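Local coordinates for protein DMATS type aromatic prenyltransferase (Streptomyces coelicolor, PDB 6ZRZ) that probably transfers a dimethylallyl group from its diphosphate to C5 of the tryptophan indole, binding both substrates inside an ABBA-type barrel, at residues I275-Y280 with G322-L327; P63-L68 with T340-S345; Y206-N211 with G251-S256. All coordinates share one frame; numbering follows the deposited sequence.

Interaction 1: residues I275-Y280 with G322-L327. With TRP (tryptophan), chain D.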
loop_
_atom_site.group_PDB
_atom_site.type_symbol
_atom_site.label_atom_id
_atom_site.label_comp_id
_atom_site.label_asym_id
_atom_site.label_seq_id
_atom_site.Cartn_x
_atom_site.Cartn_y
_atom_site.Cartn_z
ATOM N N ILE A 275 -2.414 -10.451 0.062
ATOM C CA ILE A 275 -1.781 -11.521 0.852
ATOM C C ILE A 275 -0.370 -11.092 1.270
ATOM O O ILE A 275 0.459 -10.786 0.430
ATOM C CB ILE A 275 -1.809 -12.839 0.075
ATOM C CG1 ILE A 275 -3.258 -13.262 -0.165
ATOM C CG2 ILE A 275 -1.003 -13.894 0.820
ATOM C CD1 ILE A 275 -3.427 -14.524 -0.967
ATOM N N PRO A 276 -0.077 -11.049 2.588
ATOM C CA PRO A 276 1.252 -10.671 3.096
ATOM C C PRO A 276 2.269 -11.809 2.940
ATOM O O PRO A 276 2.651 -12.446 3.887
ATOM C CB PRO A 276 0.989 -10.341 4.555
ATOM C CG PRO A 276 -0.178 -11.245 4.903
ATOM C CD PRO A 276 -1.013 -11.382 3.648
ATOM N N VAL A 277 2.698 -12.004 1.707
ATOM C CA VAL A 277 3.535 -13.133 1.264
ATOM C C VAL A 277 4.791 -13.240 2.138
ATOM O O VAL A 277 5.290 -14.341 2.265
ATOM C CB VAL A 277 3.869 -13.008 -0.236
ATOM C CG1 VAL A 277 4.772 -11.814 -0.551
ATOM C CG2 VAL A 277 4.490 -14.276 -0.761
ATOM N N ARG A 278 5.292 -12.127 2.699
ATOM C CA ARG A 278 6.521 -12.125 3.515
ATOM C C ARG A 278 6.398 -13.057 4.717
ATOM O O ARG A 278 7.437 -13.512 5.201
ATOM C CB ARG A 278 6.873 -10.729 4.031
ATOM C CG ARG A 278 5.819 -10.067 4.909
ATOM C CD ARG A 278 6.226 -8.619 5.041
ATOM N NE ARG A 278 5.441 -7.793 5.972
ATOM C CZ ARG A 278 4.259 -7.228 5.732
ATOM N NH1 ARG A 278 3.604 -7.487 4.625
ATOM N NH2 ARG A 278 3.695 -6.452 6.656
ATOM N N ASP A 279 5.188 -13.325 5.193
ATOM C CA ASP A 279 4.945 -14.196 6.360
ATOM C C ASP A 279 4.864 -15.663 5.966
ATOM O O ASP A 279 4.709 -16.482 6.896
ATOM C CB ASP A 279 3.668 -13.777 7.090
ATOM C CG ASP A 279 3.829 -12.574 7.989
ATOM O OD1 ASP A 279 4.876 -11.864 7.899
ATOM O OD2 ASP A 279 2.879 -12.319 8.776
ATOM N N TYR A 280 4.987 -16.008 4.676
ATOM C CA TYR A 280 4.607 -17.352 4.140
ATOM C C TYR A 280 5.711 -17.922 3.242
ATOM O O TYR A 280 5.456 -18.891 2.547
ATOM C CB TYR A 280 3.260 -17.257 3.409
ATOM C CG TYR A 280 2.161 -16.780 4.306
ATOM C CD1 TYR A 280 1.722 -17.559 5.361
ATOM C CD2 TYR A 280 1.599 -15.522 4.170
ATOM C CE1 TYR A 280 0.753 -17.117 6.242
ATOM C CE2 TYR A 280 0.611 -15.068 5.035
ATOM C CZ TYR A 280 0.173 -15.883 6.072
ATOM O OH TYR A 280 -0.764 -15.458 6.968
ATOM N N GLY A 322 11.017 -10.130 3.283
ATOM C CA GLY A 322 10.254 -8.913 3.617
ATOM C C GLY A 322 10.370 -7.845 2.550
ATOM O O GLY A 322 9.592 -6.872 2.595
ATOM N N LEU A 323 11.265 -8.025 1.582
ATOM C CA LEU A 323 11.391 -7.102 0.441
ATOM C C LEU A 323 10.079 -7.091 -0.356
ATOM O O LEU A 323 9.534 -5.995 -0.598
ATOM C CB LEU A 323 12.578 -7.515 -0.413
ATOM C CG LEU A 323 13.024 -6.479 -1.413
ATOM C CD1 LEU A 323 13.383 -5.174 -0.707
ATOM C CD2 LEU A 323 14.204 -7.003 -2.232
ATOM N N ILE A 324 9.542 -8.252 -0.704
ATOM C CA ILE A 324 8.167 -8.341 -1.234
ATOM C C ILE A 324 7.238 -8.488 -0.021
ATOM O O ILE A 324 7.132 -9.592 0.523
ATOM C CB ILE A 324 7.977 -9.458 -2.270
ATOM C CG1 ILE A 324 8.963 -9.330 -3.433
ATOM C CG2 ILE A 324 6.552 -9.462 -2.750
ATOM C CD1 ILE A 324 8.882 -10.474 -4.444
ATOM N N ALA A 325 6.553 -7.413 0.345
ATOM C CA ALA A 325 5.726 -7.366 1.563
ATOM C C ALA A 325 4.368 -8.023 1.310
ATOM O O ALA A 325 3.925 -8.849 2.147
ATOM C CB ALA A 325 5.577 -5.965 2.026
ATOM N N TYR A 326 3.695 -7.628 0.243
ATOM C CA TYR A 326 2.370 -8.146 -0.144
ATOM C C TYR A 326 2.347 -8.430 -1.637
ATOM O O TYR A 326 3.038 -7.786 -2.423
ATOM C CB TYR A 326 1.229 -7.147 0.081
ATOM C CG TYR A 326 0.776 -6.949 1.488
ATOM C CD1 TYR A 326 -0.283 -7.668 2.005
ATOM C CD2 TYR A 326 1.422 -6.066 2.318
ATOM C CE1 TYR A 326 -0.739 -7.467 3.305
ATOM C CE2 TYR A 326 1.023 -5.882 3.633
ATOM C CZ TYR A 326 -0.068 -6.586 4.137
ATOM O OH TYR A 326 -0.473 -6.415 5.447
ATOM N N LEU A 327 1.504 -9.360 -2.011
ATOM C CA LEU A 327 1.020 -9.484 -3.380
ATOM C C LEU A 327 -0.471 -9.249 -3.372
ATOM O O LEU A 327 -1.134 -9.632 -2.401
ATOM C CB LEU A 327 1.338 -10.872 -3.929
ATOM C CG LEU A 327 2.806 -11.219 -4.061
ATOM C CD1 LEU A 327 2.943 -12.676 -4.465
ATOM C CD2 LEU A 327 3.513 -10.289 -5.046
HETATM N N TRP D . 2.668 -2.479 6.649
HETATM C CA TRP D . 1.244 -2.359 7.049
HETATM C C TRP D . 0.571 -3.740 7.072
HETATM O O TRP D . 1.142 -4.783 6.678
HETATM C CB TRP D . 0.489 -1.385 6.139
HETATM C CG TRP D . 0.574 -1.678 4.669
HETATM C CD1 TRP D . 1.527 -1.235 3.788
HETATM C CD2 TRP D . -0.340 -2.479 3.897
HETATM N NE1 TRP D . 1.265 -1.714 2.530
HETATM C CE2 TRP D . 0.120 -2.467 2.561
HETATM C CE3 TRP D . -1.511 -3.182 4.200
HETATM C CZ2 TRP D . -0.540 -3.149 1.539
HETATM C CZ3 TRP D . -2.166 -3.849 3.192
HETATM C CH2 TRP D . -1.678 -3.847 1.881
HETATM O OXT TRP D . -0.601 -3.822 7.510
#

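Interaction 2: residues P63-L68 with T340-S345. With 6C7 (S-(3-methylbut-2-en-1-yl) trihydrogen thiodiphosphate), chain C; TRP (tryptophan), chain D.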
loop_
_atom_site.group_PDB
_atom_site.type_symbol
_atom_site.label_atom_id
_atom_site.label_comp_id
_atom_site.label_asym_id
_atom_site.label_seq_id
_atom_site.Cartn_x
_atom_site.Cartn_y
_atom_site.Cartn_z
ATOM N N PRO A 63 9.115 5.037 6.649
ATOM C CA PRO A 63 7.829 5.666 6.319
ATOM C C PRO A 63 7.537 5.786 4.820
ATOM O O PRO A 63 6.830 6.682 4.394
ATOM C CB PRO A 63 7.977 7.058 6.949
ATOM C CG PRO A 63 9.433 7.370 6.818
ATOM C CD PRO A 63 10.135 6.037 7.041
ATOM N N VAL A 64 8.106 4.870 4.059
ATOM C CA VAL A 64 7.974 4.765 2.598
ATOM C C VAL A 64 7.823 3.294 2.250
ATOM O O VAL A 64 8.542 2.449 2.854
ATOM C CB VAL A 64 9.190 5.389 1.892
ATOM C CG1 VAL A 64 9.140 5.233 0.399
ATOM C CG2 VAL A 64 9.394 6.855 2.266
ATOM N N GLU A 65 6.920 3.022 1.329
ATOM C CA GLU A 65 6.819 1.719 0.635
ATOM C C GLU A 65 6.549 1.959 -0.834
ATOM O O GLU A 65 5.887 2.957 -1.172
ATOM C CB GLU A 65 5.723 0.874 1.271
ATOM C CG GLU A 65 5.683 -0.529 0.743
ATOM C CD GLU A 65 4.521 -1.337 1.311
ATOM O OE1 GLU A 65 3.372 -1.137 0.845
ATOM O OE2 GLU A 65 4.780 -2.152 2.182
ATOM N N PHE A 66 7.046 1.088 -1.699
ATOM C CA PHE A 66 6.823 1.207 -3.152
ATOM C C PHE A 66 5.898 0.110 -3.615
ATOM O O PHE A 66 5.707 -0.896 -2.926
ATOM C CB PHE A 66 8.143 1.131 -3.916
ATOM C CG PHE A 66 9.123 2.219 -3.550
ATOM C CD1 PHE A 66 8.966 3.504 -4.032
ATOM C CD2 PHE A 66 10.203 1.943 -2.737
ATOM C CE1 PHE A 66 9.850 4.503 -3.681
ATOM C CE2 PHE A 66 11.101 2.946 -2.387
ATOM C CZ PHE A 66 10.920 4.222 -2.861
ATOM N N SER A 67 5.352 0.278 -4.774
ATOM C CA SER A 67 4.555 -0.789 -5.398
ATOM C C SER A 67 4.623 -0.671 -6.913
ATOM O O SER A 67 4.816 0.471 -7.439
ATOM C CB SER A 67 3.151 -0.844 -4.882
ATOM O OG SER A 67 2.370 0.269 -5.279
ATOM N N LEU A 68 4.559 -1.826 -7.566
ATOM C CA LEU A 68 4.413 -1.928 -9.032
ATOM C C LEU A 68 3.163 -2.689 -9.309
ATOM O O LEU A 68 3.034 -3.836 -8.802
ATOM C CB LEU A 68 5.584 -2.642 -9.652
ATOM C CG LEU A 68 6.904 -1.907 -9.652
ATOM C CD1 LEU A 68 7.984 -2.830 -10.195
ATOM C CD2 LEU A 68 6.814 -0.646 -10.480
ATOM N N THR A 340 -0.440 -6.658 -8.234
ATOM C CA THR A 340 0.435 -5.635 -7.595
ATOM C C THR A 340 1.397 -6.316 -6.629
ATOM O O THR A 340 0.946 -7.167 -5.871
ATOM C CB THR A 340 -0.393 -4.547 -6.910
ATOM O OG1 THR A 340 -1.336 -4.052 -7.847
ATOM C CG2 THR A 340 0.460 -3.387 -6.449
ATOM N N ALA A 341 2.663 -5.921 -6.673
ATOM C CA ALA A 341 3.705 -6.280 -5.705
ATOM C C ALA A 341 4.065 -5.035 -4.905
ATOM O O ALA A 341 4.335 -3.966 -5.494
ATOM C CB ALA A 341 4.890 -6.874 -6.410
ATOM N N TYR A 342 3.955 -5.159 -3.599
ATOM C CA TYR A 342 4.318 -4.134 -2.611
ATOM C C TYR A 342 5.737 -4.418 -2.181
ATOM O O TYR A 342 6.017 -5.538 -1.726
ATOM C CB TYR A 342 3.289 -4.138 -1.487
ATOM C CG TYR A 342 1.948 -3.754 -2.009
ATOM C CD1 TYR A 342 1.509 -2.435 -1.982
ATOM C CD2 TYR A 342 1.159 -4.702 -2.675
ATOM C CE1 TYR A 342 0.302 -2.069 -2.579
ATOM C CE2 TYR A 342 -0.068 -4.356 -3.209
ATOM C CZ TYR A 342 -0.480 -3.034 -3.192
ATOM O OH TYR A 342 -1.681 -2.711 -3.764
ATOM N N LEU A 343 6.595 -3.427 -2.304
ATOM C CA LEU A 343 8.068 -3.582 -2.232
ATOM C C LEU A 343 8.601 -2.689 -1.131
ATOM O O LEU A 343 8.380 -1.415 -1.203
ATOM C CB LEU A 343 8.695 -3.214 -3.566
ATOM C CG LEU A 343 8.176 -3.976 -4.791
ATOM C CD1 LEU A 343 8.824 -3.465 -6.063
ATOM C CD2 LEU A 343 8.383 -5.465 -4.641
ATOM N N SER A 344 9.306 -3.280 -0.203
ATOM C CA SER A 344 9.780 -2.614 1.012
ATOM C C SER A 344 11.024 -1.786 0.713
ATOM O O SER A 344 11.886 -2.220 -0.097
ATOM C CB SER A 344 10.044 -3.618 2.081
ATOM O OG SER A 344 8.883 -4.343 2.369
ATOM N N SER A 345 11.134 -0.646 1.354
ATOM C CA SER A 345 12.352 0.198 1.311
ATOM C C SER A 345 13.489 -0.425 2.118
ATOM O O SER A 345 14.630 -0.423 1.624
ATOM C CB SER A 345 12.046 1.595 1.757
ATOM O OG SER A 345 13.263 2.302 1.906
HETATM O O4 6C7 C . -6.448 0.098 -6.197
HETATM P P1 6C7 C . -4.991 0.754 -5.858
HETATM O O6 6C7 C . -3.880 0.094 -6.573
HETATM O O5 6C7 C . -5.124 2.332 -6.258
HETATM O O2 6C7 C . -4.818 0.790 -4.239
HETATM P P3 6C7 C . -3.673 -0.057 -3.462
HETATM O O8 6C7 C . -4.101 -1.582 -3.755
HETATM O O7 6C7 C . -2.283 0.194 -3.903
HETATM S S9 6C7 C . -3.959 0.215 -1.696
HETATM C C10 6C7 C . -2.711 -0.859 -0.965
HETATM C C11 6C7 C . -1.965 0.060 0.040
HETATM C C12 6C7 C . -2.353 0.129 1.536
HETATM C C13 6C7 C . -1.591 1.060 2.454
HETATM C C14 6C7 C . -3.501 -0.683 2.135
HETATM N N TRP D . 2.668 -2.479 6.649
HETATM C CA TRP D . 1.244 -2.359 7.049
HETATM C C TRP D . 0.571 -3.740 7.072
HETATM O O TRP D . 1.142 -4.783 6.678
HETATM C CB TRP D . 0.489 -1.385 6.139
HETATM C CG TRP D . 0.574 -1.678 4.669
HETATM C CD1 TRP D . 1.527 -1.235 3.788
HETATM C CD2 TRP D . -0.340 -2.479 3.897
HETATM N NE1 TRP D . 1.265 -1.714 2.530
HETATM C CE2 TRP D . 0.120 -2.467 2.561
HETATM C CE3 TRP D . -1.511 -3.182 4.200
HETATM C CZ2 TRP D . -0.540 -3.149 1.539
HETATM C CZ3 TRP D . -2.166 -3.849 3.192
HETATM C CH2 TRP D . -1.678 -3.847 1.881
HETATM O OXT TRP D . -0.601 -3.822 7.510
HETATM O O HOH W 1 8.916 -0.182 3.171
HETATM O O HOH W 2 7.075 -2.373 3.284
#

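Interaction 3: residues Y206-N211 with G251-S256. With 6C7 (S-(3-methylbut-2-en-1-yl) trihydrogen thiodiphosphate), chain C; TRP (tryptophan), chain D.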
loop_
_atom_site.group_PDB
_atom_site.type_symbol
_atom_site.label_atom_id
_atom_site.label_comp_id
_atom_site.label_asym_id
_atom_site.label_seq_id
_atom_site.Cartn_x
_atom_site.Cartn_y
_atom_site.Cartn_z
ATOM N N TYR A 206 -11.156 -1.004 3.284
ATOM C CA TYR A 206 -10.293 -2.170 3.528
ATOM C C TYR A 206 -10.829 -2.949 4.718
ATOM O O TYR A 206 -11.243 -2.303 5.753
ATOM C CB TYR A 206 -8.850 -1.741 3.767
ATOM C CG TYR A 206 -8.185 -1.113 2.584
ATOM C CD1 TYR A 206 -7.268 -1.814 1.839
ATOM C CD2 TYR A 206 -8.474 0.191 2.195
ATOM C CE1 TYR A 206 -6.628 -1.241 0.747
ATOM C CE2 TYR A 206 -7.847 0.776 1.094
ATOM C CZ TYR A 206 -6.928 0.055 0.361
ATOM O OH TYR A 206 -6.276 0.592 -0.729
ATOM N N LEU A 207 -10.873 -4.267 4.580
ATOM C CA LEU A 207 -11.265 -5.215 5.650
ATOM C C LEU A 207 -10.059 -6.062 6.007
ATOM O O LEU A 207 -9.332 -6.483 5.104
ATOM C CB LEU A 207 -12.352 -6.164 5.147
ATOM C CG LEU A 207 -13.801 -5.703 5.171
ATOM C CD1 LEU A 207 -13.966 -4.228 5.009
ATOM C CD2 LEU A 207 -14.579 -6.435 4.081
ATOM N N ARG A 208 -9.894 -6.372 7.258
ATOM C CA ARG A 208 -8.904 -7.357 7.692
ATOM C C ARG A 208 -9.606 -8.712 7.748
ATOM O O ARG A 208 -10.758 -8.752 8.152
ATOM C CB ARG A 208 -8.337 -6.944 9.038
ATOM C CG ARG A 208 -7.222 -7.831 9.530
ATOM C CD ARG A 208 -6.786 -7.370 10.902
ATOM N NE ARG A 208 -7.535 -8.058 11.929
ATOM C CZ ARG A 208 -8.166 -7.490 12.970
ATOM N NH1 ARG A 208 -8.773 -8.271 13.851
ATOM N NH2 ARG A 208 -8.165 -6.165 13.152
ATOM N N HIS A 209 -8.913 -9.794 7.411
ATOM C CA HIS A 209 -9.486 -11.159 7.438
ATOM C C HIS A 209 -8.539 -12.076 8.189
ATOM O O HIS A 209 -7.548 -12.447 7.650
ATOM C CB HIS A 209 -9.759 -11.655 6.019
ATOM C CG HIS A 209 -10.673 -10.777 5.241
ATOM N ND1 HIS A 209 -12.021 -10.760 5.451
ATOM C CD2 HIS A 209 -10.428 -9.885 4.276
ATOM C CE1 HIS A 209 -12.564 -9.899 4.637
ATOM N NE2 HIS A 209 -11.619 -9.358 3.904
ATOM N N ASP A 210 -8.810 -12.351 9.449
ATOM C CA ASP A 210 -7.950 -13.257 10.233
ATOM C C ASP A 210 -8.198 -14.692 9.793
ATOM O O ASP A 210 -9.370 -15.025 9.597
ATOM C CB ASP A 210 -8.237 -13.126 11.720
ATOM C CG ASP A 210 -7.949 -11.741 12.282
ATOM O OD1 ASP A 210 -7.273 -10.943 11.602
ATOM O OD2 ASP A 210 -8.446 -11.471 13.347
ATOM N N ASN A 211 -7.139 -15.471 9.609
ATOM C CA ASN A 211 -7.226 -16.924 9.286
ATOM C C ASN A 211 -8.103 -17.113 8.042
ATOM O O ASN A 211 -9.021 -17.974 8.052
ATOM C CB ASN A 211 -7.771 -17.714 10.479
ATOM C CG ASN A 211 -6.990 -17.420 11.730
ATOM O OD1 ASN A 211 -5.768 -17.436 11.703
ATOM N ND2 ASN A 211 -7.684 -17.120 12.810
ATOM N N GLY A 251 -0.373 -16.492 9.549
ATOM C CA GLY A 251 0.534 -15.364 9.891
ATOM C C GLY A 251 -0.254 -14.090 9.979
ATOM O O GLY A 251 -1.388 -14.132 10.390
ATOM N N ARG A 252 0.317 -12.976 9.582
ATOM C CA ARG A 252 -0.459 -11.761 9.648
ATOM C C ARG A 252 -1.574 -11.904 8.605
ATOM O O ARG A 252 -1.478 -12.683 7.663
ATOM C CB ARG A 252 0.419 -10.528 9.533
ATOM C CG ARG A 252 0.635 -10.087 8.121
ATOM C CD ARG A 252 1.573 -8.885 8.062
ATOM N NE ARG A 252 2.969 -9.284 8.256
ATOM C CZ ARG A 252 3.873 -8.746 9.119
ATOM N NH1 ARG A 252 5.108 -9.237 9.146
ATOM N NH2 ARG A 252 3.570 -7.732 9.920
ATOM N N PRO A 253 -2.682 -11.215 8.819
ATOM C CA PRO A 253 -3.888 -11.466 8.046
ATOM C C PRO A 253 -3.898 -10.919 6.630
ATOM O O PRO A 253 -3.159 -9.908 6.283
ATOM C CB PRO A 253 -4.932 -10.792 8.888
ATOM C CG PRO A 253 -4.225 -9.631 9.464
ATOM C CD PRO A 253 -2.867 -10.190 9.845
ATOM N N ALA A 254 -4.664 -11.574 5.801
ATOM C CA ALA A 254 -5.039 -11.075 4.488
ATOM C C ALA A 254 -5.877 -9.833 4.701
ATOM O O ALA A 254 -6.456 -9.673 5.795
ATOM C CB ALA A 254 -5.800 -12.110 3.710
ATOM N N GLN A 255 -5.965 -9.002 3.692
ATOM C CA GLN A 255 -6.883 -7.862 3.684
ATOM C C GLN A 255 -7.589 -7.844 2.336
ATOM O O GLN A 255 -7.028 -8.400 1.361
ATOM C CB GLN A 255 -6.116 -6.554 3.904
ATOM C CG GLN A 255 -5.510 -6.433 5.285
ATOM C CD GLN A 255 -5.070 -5.012 5.584
ATOM O OE1 GLN A 255 -5.443 -4.030 4.889
ATOM N NE2 GLN A 255 -4.261 -4.890 6.600
ATOM N N SER A 256 -8.750 -7.222 2.277
ATOM C CA SER A 256 -9.465 -6.966 1.016
ATOM C C SER A 256 -9.762 -5.498 0.916
ATOM O O SER A 256 -9.865 -4.830 1.956
ATOM C CB SER A 256 -10.737 -7.797 0.884
ATOM O OG SER A 256 -11.647 -7.498 1.926
HETATM O O4 6C7 C . -6.448 0.098 -6.197
HETATM P P1 6C7 C . -4.991 0.754 -5.858
HETATM O O6 6C7 C . -3.880 0.094 -6.573
HETATM O O5 6C7 C . -5.124 2.332 -6.258
HETATM O O2 6C7 C . -4.818 0.790 -4.239
HETATM P P3 6C7 C . -3.673 -0.057 -3.462
HETATM O O8 6C7 C . -4.101 -1.582 -3.755
HETATM O O7 6C7 C . -2.283 0.194 -3.903
HETATM S S9 6C7 C . -3.959 0.215 -1.696
HETATM C C10 6C7 C . -2.711 -0.859 -0.965
HETATM C C11 6C7 C . -1.965 0.060 0.040
HETATM C C12 6C7 C . -2.353 0.129 1.536
HETATM C C13 6C7 C . -1.591 1.060 2.454
HETATM C C14 6C7 C . -3.501 -0.683 2.135
HETATM N N TRP D . 2.668 -2.479 6.649
HETATM C CA TRP D . 1.244 -2.359 7.049
HETATM C C TRP D . 0.571 -3.740 7.072
HETATM O O TRP D . 1.142 -4.783 6.678
HETATM C CB TRP D . 0.489 -1.385 6.139
HETATM C CG TRP D . 0.574 -1.678 4.669
HETATM C CD1 TRP D . 1.527 -1.235 3.788
HETATM C CD2 TRP D . -0.340 -2.479 3.897
HETATM N NE1 TRP D . 1.265 -1.714 2.530
HETATM C CE2 TRP D . 0.120 -2.467 2.561
HETATM C CE3 TRP D . -1.511 -3.182 4.200
HETATM C CZ2 TRP D . -0.540 -3.149 1.539
HETATM C CZ3 TRP D . -2.166 -3.849 3.192
HETATM C CH2 TRP D . -1.678 -3.847 1.881
HETATM O OXT TRP D . -0.601 -3.822 7.510
HETATM O O HOH W 3 -5.703 -14.281 6.944
HETATM O O HOH W 4 -4.503 -14.577 9.580
#

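Interaction 1: residues I275-Y280 with G322-L327
Pro276 lays its ring over one face of the Tyr326 phenol, with CB 4.0 Å from the ring centroid in a CH-pi contact, while the indole of the bound tryptophan covers the other face. The phenol is thus clamped between a rigid proline and the substrate, and its hydroxyl donates to the tryptophan carboxylate, Tyr326 OH to TRP O 2.6 Å. Arg278 serves the same oxygen: NH2 reaches TRP O over 3.1 Å, and NH1 bonds Ala325 O at 2.8 Å. Ala325 O lies in the guanidinium plane, yet NH1 stands above the plane of that carbonyl, with a bent N-H...O angle of 148°. Arg278 CG sits between the backbone N and carbonyl carbon (chi1 60°), from where the extended chain carries the guanidinium past Ala325 to the ligand. With Asp59 as a salt-bridge partner of NH2, the group is held from several sides, and its charge suits a carboxylate. Away from the ligand, Val277 sends CG1 against Ile324 CG2 at 3.7 Å, two beta-branched chains meeting where 275-280 leaves the strand. Ile275 and Leu327 join strand 270-275 to strand 324-332 as an antiparallel hydrogen-bonded pair, Ile275 N to Leu327 O being 2.9 Å. Pro276 centres an inverse gamma turn, and the short 3-10 segment beyond it presents Arg278. Together they form the carboxylate-binding end of the tryptophan pocket, at the rim of the ABBA barrel.

Interaction 2: residues P63-L68 with T340-S345
Glu65 and Tyr342 meet on the inner side of the seam that closes the ABBA barrel, where strands 64-68 and 340-344 run antiparallel. The tight part runs from Phe66 to Leu68. Phe66 and Leu343 exchange two backbone bonds, Leu343 N to Phe66 O being 2.8 Å, and so do Leu68 and Ala341. Phe66, Leu68, Ala341 and Leu343 turn their apolar side chains toward helix 303-312, as suits the layer between barrel and helices. Inside the barrel, Ser67 is small enough for its CB to rest 3.7 Å from Tyr342 CD1, while its OG bonds Arg79. Toward Val64 and Ser345 the pairing loosens and water takes over: one molecule links Val64 O to Ser345 N, and another donates to Glu65 OE2 and Ser344 OG. Glu65 is stretched out, CG anti to the backbone N (chi1 -172°), which carries its carboxylate to the indole; OE1 accepts from TRP NE1 at 2.8 Å and lies 3.6 Å from Tyr342 CD1, at the ring edge. TRP CZ2 sits over one face of that phenol, displaced toward the rim, and Tyr342 OH ends 2.7 Å from O8 of the thiodiphosphate.

Interaction 3: residues Y206-N211 with G251-S256
Two neighbouring antiparallel strands of the ABBA barrel, 202-209 and 254-260, pair here and carry pocket residues on their inner side. Leu207 and Ser256 form a hydrogen-bonded pair, Leu207 N to Ser256 O being 2.9 Å, and His209 N donates to Ala254 O. Between them Arg208 and Gln255 make the non-hydrogen-bonded pair, both side chains on the inward face. Gln255 hangs from a CG placed beside the backbone N (chi1 -67°) and runs out extended, so that its flat amide reaches the substrate indole, with OE1 3.7 Å from TRP CZ3. This oxygen is buried and has no hydrogen-bonding partner, so OE1 meets the indole by contact alone. Tyr206, at the start of the segment, sets its ring beside the prenyl tail, CE1 lying 3.5 Å from C14 of the thiodiphosphate analogue; a broad aromatic suits this hydrocarbon neighbour and probably helps to shield it. Arg208, partly exposed, bends at chi3 (91°) and grips Asp210 in a side-on salt bridge through NE and NH1, each nitrogen meeting a different carboxylate oxygen on its syn side; NE to OD1 is 2.9 Å. The aliphatic part of Arg208 crosses the pyrrolidine ring of Pro253, Arg208 CG lying 3.5 Å from Pro253 CG, and a water joins His209 O to Ala254 N where the direct pairing gives out. On the outer face the imidazole of His209 points its edge at the serine hydroxyl, which also bonds His258; His209 NE2 and Ser256 OG are 2.7 Å apart in a nearly straight hydrogen bond (168°), in which either atom could be the donor.

All three contacts belong to one ten-stranded antiparallel barrel and touch the bound tryptophan from different parts of the barrel wall. Along the chain, interaction 3 is complete before interaction 1 begins, and both fall between the two segments of interaction 2, which joins the first strand to the last. Interactions 1 and 2 have centres about 11 Å apart and share neighbouring strands 324-332 and 338-344, linked by Gly322 O and Ser344 OG. Interactions 1 and 3, about 13 Å apart, meet through the Asp279-Arg252 salt bridge. Interactions 2 and 3, about 18 Å apart, do not touch, but both reach the thiodiphosphate and the tryptophan, so strands far apart in the wall serve one pocket.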